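Local coordinates for protein AHL synthase (Burkholderia glumae, PDB 3P2H) that probably catalyses the synthesis of N-acyl-L-homoserine lactone quorum-sensing signals from a fatty acyl-[acyl carrier protein] and S-adenosyl-L-methionine, releasing methylthioadenosine, at residues 100-106 / 119-124; 153-157 / 182-187; 20-25 / 37-43. The protein carries 3 engineered substitutions. One frame throughout, in Å; residues are numbered along the deposited sequence.

The three contacts follow one another along the chain in the order interaction 3, interaction 1, interaction 2. Interaction 1 lies nearest the chain centre, joining strand 97-105 of the mixed sheet to helix 120-133 beside both bound ligands. Interaction 2, between the ends of helices 145-154 and 181-186, is about 14 Å away between centres and touches it where V120 and R121 pack on I154. Interaction 3, between helix 13-30 and the loop before strand 53-58, lies about 19 Å from interaction 1 between centres, linked by the R102-E43 salt bridge and a probable T106-Y22 hydrogen bond. Interactions 2 and 3, with centres about 33 Å apart, do not touch and lie on opposite sides of the chain's centre.

Interaction 1: residues 100-106 / 119-124; sequences LSRFAAT and SVRPML. With NOO (N-(3-oxocyclohex-1-en-1-yl)octanamide), chain C; MTA (5'-deoxy-5'-methylthioadenosine), chain B.
The F103 ring edge fills the tight, buried part of this contact, among V120, M123 and L124. In the ring plane, CE2 of F103 meets CG1 of V120 at 3.7 Å, and the backbone N of L124 also lies at the rim; M123 approaches obliquely, its CB 3.8 Å from F103 CE1. CG of F103 stands anti to the backbone N (chi1 -175°), which carries the ring from the strand to the helix. Beside it, CD2 of L100 reaches CD1 of L124 at 4.1 Å. Strand 103-105 and helix 120-124 run at 140° with axes 8.3 Å apart, a sheet-on-helix layer of the acetyltransferase-like fold to which this synthase family belongs. Segment 100-106 also lines the inhibitor pocket: F103 N gives a weak hydrogen bond to O8 of the octanamide inhibitor (3.2 Å), whose chain passes L100. At the corner, R102 turns its guanidinium edge to N7 of methylthioadenosine through two weak bonds, NH1 being 3.1 Å away, while E43 and D45 pair with its charge. Toward solvent, partly exposed A105 and S119 make a small touch, CB to CB at 4.0 Å. Farther out, T106 is exposed, and its hydroxyl is hydrogen-bonded to Y22 of helix 13-30.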
loop_
_atom_site.group_PDB
_atom_site.type_symbol
_atom_site.label_atom_id
_atom_site.label_comp_id
_atom_site.label_asym_id
_atom_site.label_seq_id
_atom_site.Cartn_x
_atom_site.Cartn_y
_atom_site.Cartn_z
ATOM N N LEU A 100 -3.277 3.600 -0.733
ATOM C CA LEU A 100 -2.310 2.516 -0.673
ATOM C C LEU A 100 -1.943 2.338 0.795
ATOM O O LEU A 100 -1.526 3.292 1.444
ATOM C CB LEU A 100 -1.060 2.875 -1.483
ATOM C CG LEU A 100 0.077 1.848 -1.482
ATOM C CD1 LEU A 100 -0.418 0.531 -2.059
ATOM C CD2 LEU A 100 1.256 2.379 -2.293
ATOM N N SER A 101 -2.125 1.131 1.323
ATOM C CA SER A 101 -1.790 0.854 2.718
ATOM C C SER A 101 -1.141 -0.523 2.858
ATOM O O SER A 101 -1.008 -1.249 1.878
ATOM C CB SER A 101 -3.041 0.930 3.601
ATOM O OG SER A 101 -4.035 0.029 3.157
ATOM N N ARG A 102 -0.745 -0.872 4.080
ATOM C CA ARG A 102 -0.101 -2.150 4.352
ATOM C C ARG A 102 0.867 -2.491 3.223
ATOM O O ARG A 102 0.781 -3.550 2.602
ATOM C CB ARG A 102 -1.153 -3.256 4.508
ATOM C CG ARG A 102 -2.046 -3.119 5.745
ATOM C CD ARG A 102 -1.238 -3.164 7.044
ATOM N NE ARG A 102 -2.080 -3.386 8.220
ATOM C CZ ARG A 102 -2.906 -2.485 8.751
ATOM N NH1 ARG A 102 -3.629 -2.797 9.818
ATOM N NH2 ARG A 102 -3.005 -1.267 8.225
ATOM N N PHE A 103 1.786 -1.570 2.963
ATOM C CA PHE A 103 2.774 -1.733 1.909
ATOM C C PHE A 103 4.104 -2.158 2.520
ATOM O O PHE A 103 4.642 -1.473 3.383
ATOM C CB PHE A 103 2.954 -0.413 1.155
ATOM C CG PHE A 103 3.874 -0.504 -0.027
ATOM C CD1 PHE A 103 3.427 -1.019 -1.235
ATOM C CD2 PHE A 103 5.194 -0.063 0.067
ATOM C CE1 PHE A 103 4.275 -1.091 -2.335
ATOM C CE2 PHE A 103 6.053 -0.133 -1.033
ATOM C CZ PHE A 103 5.590 -0.648 -2.235
ATOM N N ALA A 104 4.629 -3.288 2.062
ATOM C CA ALA A 104 5.893 -3.798 2.575
ATOM C C ALA A 104 6.585 -4.705 1.564
ATOM O O ALA A 104 5.935 -5.333 0.721
ATOM C CB ALA A 104 5.647 -4.563 3.868
ATOM N N ALA A 105 7.908 -4.775 1.664
ATOM C CA ALA A 105 8.712 -5.613 0.786
ATOM C C ALA A 105 9.850 -6.234 1.598
ATOM O O ALA A 105 10.525 -5.543 2.362
ATOM C CB ALA A 105 9.272 -4.789 -0.354
ATOM N N THR A 106 10.041 -7.539 1.438
ATOM C CA THR A 106 11.092 -8.278 2.133
ATOM C C THR A 106 12.224 -8.604 1.154
ATOM O O THR A 106 13.137 -7.804 0.956
ATOM C CB THR A 106 10.565 -9.613 2.701
ATOM O OG1 THR A 106 9.529 -9.358 3.654
ATOM C CG2 THR A 106 11.695 -10.382 3.381
ATOM N N SER A 119 13.296 -4.018 -4.390
ATOM C CA SER A 119 12.191 -4.885 -3.995
ATOM C C SER A 119 10.934 -4.045 -3.946
ATOM O O SER A 119 9.855 -4.473 -4.363
ATOM C CB SER A 119 12.444 -5.469 -2.610
ATOM O OG SER A 119 13.674 -6.165 -2.572
ATOM N N VAL A 120 11.081 -2.838 -3.417
ATOM C CA VAL A 120 9.967 -1.916 -3.305
ATOM C C VAL A 120 9.427 -1.568 -4.685
ATOM O O VAL A 120 8.214 -1.544 -4.903
ATOM C CB VAL A 120 10.403 -0.616 -2.591
ATOM C CG1 VAL A 120 9.314 0.450 -2.714
ATOM C CG2 VAL A 120 10.701 -0.907 -1.129
ATOM N N ARG A 121 10.334 -1.324 -5.625
ATOM C CA ARG A 121 9.927 -0.936 -6.971
ATOM C C ARG A 121 8.877 -1.820 -7.643
ATOM O O ARG A 121 7.835 -1.322 -8.068
ATOM C CB ARG A 121 11.148 -0.801 -7.884
ATOM C CG ARG A 121 10.873 0.094 -9.087
ATOM C CD ARG A 121 12.127 0.357 -9.905
ATOM N NE ARG A 121 12.354 -0.698 -10.880
ATOM C CZ ARG A 121 11.928 -0.659 -12.141
ATOM N NH1 ARG A 121 11.255 0.391 -12.598
ATOM N NH2 ARG A 121 12.154 -1.686 -12.943
ATOM N N PRO A 122 9.129 -3.135 -7.753
ATOM C CA PRO A 122 8.137 -4.005 -8.398
ATOM C C PRO A 122 6.786 -4.005 -7.681
ATOM O O PRO A 122 5.734 -4.035 -8.324
ATOM C CB PRO A 122 8.820 -5.375 -8.400
ATOM C CG PRO A 122 9.741 -5.307 -7.202
ATOM C CD PRO A 122 10.292 -3.910 -7.283
ATOM N N MET A 123 6.819 -3.953 -6.353
ATOM C CA MET A 123 5.589 -3.928 -5.573
ATOM C C MET A 123 4.809 -2.652 -5.886
ATOM O O MET A 123 3.597 -2.682 -6.072
ATOM C CB MET A 123 5.903 -3.997 -4.075
ATOM C CG MET A 123 6.296 -5.380 -3.575
ATOM S SD MET A 123 5.016 -6.633 -3.866
ATOM C CE MET A 123 3.603 -5.852 -3.101
ATOM N N LEU A 124 5.514 -1.530 -5.948
ATOM C CA LEU A 124 4.875 -0.258 -6.244
ATOM C C LEU A 124 4.327 -0.248 -7.668
ATOM O O LEU A 124 3.203 0.205 -7.906
ATOM C CB LEU A 124 5.873 0.888 -6.067
ATOM C CG LEU A 124 5.312 2.311 -6.160
ATOM C CD1 LEU A 124 4.163 2.494 -5.171
ATOM C CD2 LEU A 124 6.429 3.305 -5.868
HETATM C C1 NOO C . 7.709 -0.004 5.653
HETATM O O1 NOO C . 8.820 0.516 5.659
HETATM C C2 NOO C . 6.479 0.708 5.104
HETATM C C3 NOO C . 5.192 0.466 5.603
HETATM C C4 NOO C . 5.022 -0.711 6.585
HETATM C C5 NOO C . 6.041 -1.900 6.375
HETATM C C6 NOO C . 7.525 -1.432 6.254
HETATM N N7 NOO C . 4.000 1.243 5.280
HETATM C C8 NOO C . 2.656 0.928 4.947
HETATM O O8 NOO C . 1.932 0.184 5.601
HETATM C C9 NOO C . 2.017 1.547 3.684
HETATM C C10 NOO C . 2.720 2.718 2.949
HETATM C C11 NOO C . 1.656 3.600 2.240
HETATM C C12 NOO C . 2.123 4.104 0.863
HETATM C C13 NOO C . 1.093 5.076 0.248
HETATM C C14 NOO C . 1.773 6.141 -0.633
HETATM C C15 NOO C . 0.747 6.956 -1.426
HETATM C CS MTA B . 0.081 3.341 9.262
HETATM S "S5'" MTA B . 0.989 4.236 10.558
HETATM C "C5'" MTA B . 1.257 2.911 11.774
HETATM C "C4'" MTA B . 0.218 2.936 12.897
HETATM O "O4'" MTA B . -1.089 2.717 12.294
HETATM C "C2'" MTA B . -0.755 0.873 13.695
HETATM O "O2'" MTA B . -1.104 0.100 14.847
HETATM C "C3'" MTA B . 0.510 1.785 13.870
HETATM O "O3'" MTA B . 0.546 2.299 15.207
HETATM C "C1'" MTA B . -1.821 1.882 13.230
HETATM N N9 MTA B . -2.935 1.233 12.506
HETATM C C8 MTA B . -2.860 0.493 11.350
HETATM N N7 MTA B . -4.033 0.073 10.986
HETATM C C5 MTA B . -4.952 0.516 11.883
HETATM C C6 MTA B . -6.374 0.390 12.026
HETATM N N6 MTA B . -7.104 -0.330 11.097
HETATM N N1 MTA B . -6.992 0.994 13.094
HETATM C C2 MTA B . -6.293 1.709 14.024
HETATM N N3 MTA B . -4.939 1.834 13.898
HETATM C C4 MTA B . -4.245 1.274 12.878
#

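Interaction 2: residues 153-157 / 182-187; sequences RIGVH and QTLAAL
OG1 of T183 is gripped by two groups: across the contact it accepts the backbone N-H of H157 at 2.8 Å, nearly straight at 165°, and it is also hydrogen-bonded to the carbonyl O of D178. The T183 hydroxyl lies anti to its own carbonyl carbon, and this rotation leaves OG1 facing the start of strand 157-160. The preceding residue, Q182, makes the second direct bond. Its chain runs extended until NE2 meets O of G155 at 2.9 Å; the carbonyl oxygen lies close to the amide plane of Q182, whereas the donor sits 40° above the carbonyl plane of G155. The N-H...O angle of 170° shows that the offset does not bend the bond at its hydrogen.

Between these polar grips the surfaces are close and apolar. CB of A186 rests 3.6 Å from C of G155, where the backbone has a positive phi and the absence of a side chain lets the two backbones approach. CG1 of V156 abuts CG of L187 at 3.9 Å, and CD2 of L187 reaches back to CG2 of I154. At the margin, a water donates to O of I154 at 2.9 Å; its link to O of A186 is too short to be other than doubtful. The imidazole of H157 leads away from this interface, with ND1 hydrogen-bonded to D180, which through its other carboxylate oxygen also accepts from N of T183. V120 and L124 of helix 120-133 pack on I154 and V156, respectively. The contact thus joins a glycine-terminated helix-to-strand turn, leading from helix 145-154 into strand 157-160, to the short helix 181-186 that follows strand 170-178, which pairs antiparallel with strand 157-160.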
loop_
_atom_site.group_PDB
_atom_site.type_symbol
_atom_site.label_atom_id
_atom_site.label_comp_id
_atom_site.label_asym_id
_atom_site.label_seq_id
_atom_site.Cartn_x
_atom_site.Cartn_y
_atom_site.Cartn_z
ATOM N N ARG A 153 13.765 8.060 -4.453
ATOM C CA ARG A 153 14.901 7.466 -5.145
ATOM C C ARG A 153 14.457 6.678 -6.379
ATOM O O ARG A 153 15.124 6.702 -7.414
ATOM C CB ARG A 153 15.675 6.544 -4.201
ATOM C CG ARG A 153 17.003 6.081 -4.777
ATOM C CD ARG A 153 17.952 7.264 -4.889
ATOM N NE ARG A 153 19.199 6.938 -5.572
ATOM C CZ ARG A 153 20.109 7.846 -5.917
ATOM N NH1 ARG A 153 19.903 9.128 -5.634
ATOM N NH2 ARG A 153 21.213 7.479 -6.565
ATOM N N ILE A 154 13.333 5.977 -6.266
ATOM C CA ILE A 154 12.811 5.197 -7.385
ATOM C C ILE A 154 12.414 6.123 -8.533
ATOM O O ILE A 154 12.415 5.716 -9.694
ATOM C CB ILE A 154 11.591 4.334 -6.958
ATOM C CG1 ILE A 154 12.053 3.227 -6.007
ATOM C CG2 ILE A 154 10.919 3.726 -8.181
ATOM C CD1 ILE A 154 10.935 2.324 -5.519
ATOM N N GLY A 155 12.059 7.362 -8.211
ATOM C CA GLY A 155 11.716 8.312 -9.255
ATOM C C GLY A 155 10.263 8.667 -9.473
ATOM O O GLY A 155 9.958 9.503 -10.326
ATOM N N VAL A 156 9.361 8.049 -8.719
ATOM C CA VAL A 156 7.939 8.341 -8.876
ATOM C C VAL A 156 7.657 9.758 -8.412
ATOM O O VAL A 156 8.452 10.339 -7.688
ATOM C CB VAL A 156 7.067 7.366 -8.059
ATOM C CG1 VAL A 156 7.391 5.929 -8.452
ATOM C CG2 VAL A 156 7.292 7.583 -6.570
ATOM N N HIS A 157 6.530 10.321 -8.836
ATOM C CA HIS A 157 6.189 11.667 -8.422
ATOM C C HIS A 157 5.404 11.604 -7.128
ATOM O O HIS A 157 4.177 11.515 -7.123
ATOM C CB HIS A 157 5.375 12.396 -9.499
ATOM C CG HIS A 157 4.976 13.790 -9.115
ATOM N ND1 HIS A 157 4.201 14.591 -9.925
ATOM C CD2 HIS A 157 5.233 14.519 -8.000
ATOM C CE1 HIS A 157 3.993 15.751 -9.326
ATOM N NE2 HIS A 157 4.607 15.734 -8.157
ATOM N N GLN A 182 5.800 10.888 -15.259
ATOM C CA GLN A 182 6.997 10.632 -14.466
ATOM C C GLN A 182 6.906 9.328 -13.678
ATOM O O GLN A 182 7.812 8.496 -13.723
ATOM C CB GLN A 182 7.239 11.779 -13.483
ATOM C CG GLN A 182 8.563 11.666 -12.741
ATOM C CD GLN A 182 8.720 12.717 -11.652
ATOM O OE1 GLN A 182 8.463 13.898 -11.870
ATOM N NE2 GLN A 182 9.151 12.286 -10.477
ATOM N N THR A 183 5.817 9.175 -12.932
ATOM C CA THR A 183 5.601 7.983 -12.120
ATOM C C THR A 183 5.544 6.729 -12.982
ATOM O O THR A 183 6.178 5.724 -12.671
ATOM C CB THR A 183 4.298 8.103 -11.305
ATOM O OG1 THR A 183 4.478 9.068 -10.259
ATOM C CG2 THR A 183 3.917 6.744 -10.697
ATOM N N LEU A 184 4.783 6.792 -14.068
ATOM C CA LEU A 184 4.657 5.652 -14.967
ATOM C C LEU A 184 6.017 5.271 -15.559
ATOM O O LEU A 184 6.402 4.103 -15.551
ATOM C CB LEU A 184 3.658 5.975 -16.088
ATOM C CG LEU A 184 2.203 6.219 -15.662
ATOM C CD1 LEU A 184 1.370 6.684 -16.846
ATOM C CD2 LEU A 184 1.624 4.940 -15.072
ATOM N N ALA A 185 6.749 6.259 -16.067
ATOM C CA ALA A 185 8.061 5.998 -16.654
ATOM C C ALA A 185 9.016 5.408 -15.627
ATOM O O ALA A 185 9.734 4.455 -15.913
ATOM C CB ALA A 185 8.644 7.283 -17.230
ATOM N N ALA A 186 9.029 5.975 -14.425
ATOM C CA ALA A 186 9.913 5.487 -13.372
ATOM C C ALA A 186 9.634 4.030 -13.004
ATOM O O ALA A 186 10.525 3.319 -12.538
ATOM C CB ALA A 186 9.778 6.363 -12.138
ATOM N N LEU A 187 8.396 3.592 -13.217
ATOM C CA LEU A 187 7.994 2.229 -12.885
ATOM C C LEU A 187 7.940 1.304 -14.099
ATOM O O LEU A 187 7.548 0.149 -13.977
ATOM C CB LEU A 187 6.625 2.247 -12.195
ATOM C CG LEU A 187 6.581 3.037 -10.882
ATOM C CD1 LEU A 187 5.146 3.214 -10.412
ATOM C CD2 LEU A 187 7.417 2.318 -9.841
HETATM O O HOH W 1 12.744 3.382 -11.425
#

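Interaction 3: residues 20-25 / 37-43; sequences GSYRYR and SEDEKME. Engineered in segment 37-43: M42 (natural residue Phe).
The loop passes alongside the helix with CA of G20 4.6 Å from CA of M42 and CA of Y24 equally near that of E43, close enough for N of E43 to bond O of G20 at 3.3 Å. That oxygen also takes the helical N-H of Y24, and the two donors arrive from opposite faces of its carbonyl plane.

E43 turns its carboxylate to R23, which holds it side-on. NE and NH2 of R23 both point to OE1, with NE at 2.8 Å and an N-H...O angle of 158°. OE1 lies in the guanidinium plane, yet NE comes from above the carboxylate plane, and the two planar groups are 39° apart. A bend in the E43 chain at chi2 (-72°) accompanies this turn toward the arginine. D48 takes NH1 of R23, so that the guanidinium is held by carboxylates through all three of its nitrogens, which fixes its orientation.

Y24 supplies the apolar wall. CA of K41 lies 4.0 Å above one ring face, offset toward the rim, and the K41 chain crosses the ring at about a right angle, CB being 3.7 Å from CD2 of Y24. The phenol oxygen of Y24 accepts N of S37 at 3.0 Å, tying down the far part of the loop. At the other end, SD of M42, an engineered residue, meets CA of G20 at 3.6 Å. Helix 13-30 is therefore bordered on this flank by the irregular loop leading to strand 53-58; on another side Y22 packs against I64 and C67 of strand 64-72, and the R23-E43 pair faces R102 on strand 97-105.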
loop_
_atom_site.group_PDB
_atom_site.type_symbol
_atom_site.label_atom_id
_atom_site.label_comp_id
_atom_site.label_asym_id
_atom_site.label_seq_id
_atom_site.Cartn_x
_atom_site.Cartn_y
_atom_site.Cartn_z
ATOM N N GLY A 20 -2.267 -13.061 5.485
ATOM C CA GLY A 20 -2.471 -12.666 6.865
ATOM C C GLY A 20 -1.261 -12.974 7.723
ATOM O O GLY A 20 -0.929 -12.216 8.631
ATOM N N SER A 21 -0.606 -14.092 7.435
ATOM C CA SER A 21 0.573 -14.511 8.179
ATOM C C SER A 21 1.744 -13.601 7.842
ATOM O O SER A 21 2.506 -13.202 8.723
ATOM C CB SER A 21 0.932 -15.960 7.837
ATOM O OG SER A 21 2.073 -16.394 8.565
ATOM N N TYR A 22 1.893 -13.275 6.561
ATOM C CA TYR A 22 2.984 -12.406 6.152
ATOM C C TYR A 22 2.802 -11.033 6.776
ATOM O O TYR A 22 3.764 -10.421 7.230
ATOM C CB TYR A 22 3.039 -12.263 4.637
ATOM C CG TYR A 22 4.135 -11.326 4.189
ATOM C CD1 TYR A 22 5.480 -11.696 4.280
ATOM C CD2 TYR A 22 3.835 -10.060 3.698
ATOM C CE1 TYR A 22 6.492 -10.823 3.886
ATOM C CE2 TYR A 22 4.837 -9.184 3.306
ATOM C CZ TYR A 22 6.160 -9.569 3.400
ATOM O OH TYR A 22 7.143 -8.698 3.010
ATOM N N ARG A 23 1.566 -10.546 6.801
ATOM C CA ARG A 23 1.308 -9.243 7.394
ATOM C C ARG A 23 1.564 -9.268 8.897
ATOM O O ARG A 23 2.075 -8.300 9.456
ATOM C CB ARG A 23 -0.122 -8.786 7.081
ATOM C CG ARG A 23 -0.231 -8.141 5.703
ATOM C CD ARG A 23 -1.663 -7.848 5.289
ATOM N NE ARG A 23 -2.399 -7.062 6.272
ATOM C CZ ARG A 23 -3.618 -6.584 6.063
ATOM N NH1 ARG A 23 -4.221 -6.807 4.903
ATOM N NH2 ARG A 23 -4.242 -5.901 7.012
ATOM N N TYR A 24 1.223 -10.376 9.549
ATOM C CA TYR A 24 1.458 -10.489 10.981
ATOM C C TYR A 24 2.953 -10.364 11.265
ATOM O O TYR A 24 3.374 -9.619 12.145
ATOM C CB TYR A 24 0.982 -11.839 11.522
ATOM C CG TYR A 24 1.249 -11.989 13.007
ATOM C CD1 TYR A 24 0.372 -11.448 13.949
ATOM C CD2 TYR A 24 2.412 -12.609 13.471
ATOM C CE1 TYR A 24 0.645 -11.514 15.316
ATOM C CE2 TYR A 24 2.698 -12.680 14.839
ATOM C CZ TYR A 24 1.808 -12.127 15.756
ATOM O OH TYR A 24 2.080 -12.161 17.104
ATOM N N ARG A 25 3.753 -11.105 10.513
ATOM C CA ARG A 25 5.194 -11.087 10.704
ATOM C C ARG A 25 5.830 -9.717 10.471
ATOM O O ARG A 25 6.755 -9.330 11.178
ATOM C CB ARG A 25 5.838 -12.148 9.810
ATOM C CG ARG A 25 5.492 -13.571 10.262
ATOM C CD ARG A 25 6.072 -14.628 9.340
ATOM N NE ARG A 25 5.195 -14.911 8.208
ATOM C CZ ARG A 25 5.636 -15.167 6.981
ATOM N NH1 ARG A 25 6.940 -15.169 6.742
ATOM N NH2 ARG A 25 4.781 -15.421 5.994
ATOM N N SER A 37 0.362 -12.328 19.501
ATOM C CA SER A 37 -0.949 -12.968 19.510
ATOM C C SER A 37 -0.770 -14.454 19.815
ATOM O O SER A 37 0.344 -14.924 20.053
ATOM C CB SER A 37 -1.638 -12.825 18.147
ATOM O OG SER A 37 -1.023 -13.658 17.173
ATOM N N GLU A 38 -1.875 -15.187 19.807
ATOM C CA GLU A 38 -1.834 -16.619 20.061
ATOM C C GLU A 38 -2.460 -17.305 18.856
ATOM O O GLU A 38 -3.117 -16.655 18.040
ATOM C CB GLU A 38 -2.635 -16.963 21.322
ATOM C CG GLU A 38 -2.155 -16.265 22.595
ATOM C CD GLU A 38 -2.916 -16.722 23.827
ATOM O OE1 GLU A 38 -4.105 -16.363 23.972
ATOM O OE2 GLU A 38 -2.333 -17.452 24.652
ATOM N N ASP A 39 -2.248 -18.612 18.738
ATOM C CA ASP A 39 -2.824 -19.381 17.643
ATOM C C ASP A 39 -2.278 -18.976 16.278
ATOM O O ASP A 39 -1.076 -18.741 16.134
ATOM C CB ASP A 39 -4.346 -19.238 17.677
ATOM C CG ASP A 39 -4.928 -19.626 19.020
ATOM O OD1 ASP A 39 -5.643 -18.804 19.636
ATOM O OD2 ASP A 39 -4.662 -20.759 19.465
ATOM N N GLU A 40 -3.153 -18.897 15.277
ATOM C CA GLU A 40 -2.722 -18.540 13.923
ATOM C C GLU A 40 -2.217 -17.104 13.815
ATOM O O GLU A 40 -2.777 -16.181 14.417
ATOM C CB GLU A 40 -3.863 -18.729 12.910
ATOM C CG GLU A 40 -4.389 -20.149 12.761
ATOM C CD GLU A 40 -5.358 -20.546 13.863
ATOM O OE1 GLU A 40 -5.909 -21.666 13.792
ATOM O OE2 GLU A 40 -5.575 -19.748 14.803
ATOM N N LYS A 41 -1.150 -16.920 13.044
ATOM C CA LYS A 41 -0.592 -15.592 12.837
ATOM C C LYS A 41 -1.498 -14.883 11.839
ATOM O O LYS A 41 -1.598 -15.290 10.683
ATOM C CB LYS A 41 0.828 -15.684 12.279
ATOM C CG LYS A 41 1.821 -16.325 13.226
ATOM C CD LYS A 41 3.202 -16.384 12.593
ATOM C CE LYS A 41 4.212 -16.974 13.551
ATOM N NZ LYS A 41 5.556 -17.078 12.921
ATOM N N MET A 42 -2.167 -13.832 12.290
ATOM C CA MET A 42 -3.074 -13.095 11.420
ATOM C C MET A 42 -3.126 -11.623 11.769
ATOM O O MET A 42 -3.337 -11.258 12.924
ATOM C CB MET A 42 -4.480 -13.691 11.520
ATOM C CG MET A 42 -5.577 -12.872 10.847
ATOM S SD MET A 42 -5.348 -12.705 9.059
ATOM C CE MET A 42 -5.733 -14.381 8.500
ATOM N N GLU A 43 -2.920 -10.777 10.769
ATOM C CA GLU A 43 -2.988 -9.339 10.975
ATOM C C GLU A 43 -3.976 -8.792 9.957
ATOM O O GLU A 43 -3.704 -8.803 8.763
ATOM C CB GLU A 43 -1.614 -8.686 10.773
ATOM C CG GLU A 43 -1.570 -7.181 11.050
ATOM C CD GLU A 43 -2.288 -6.343 9.991
ATOM O OE1 GLU A 43 -1.777 -6.232 8.859
ATOM O OE2 GLU A 43 -3.368 -5.794 10.293
#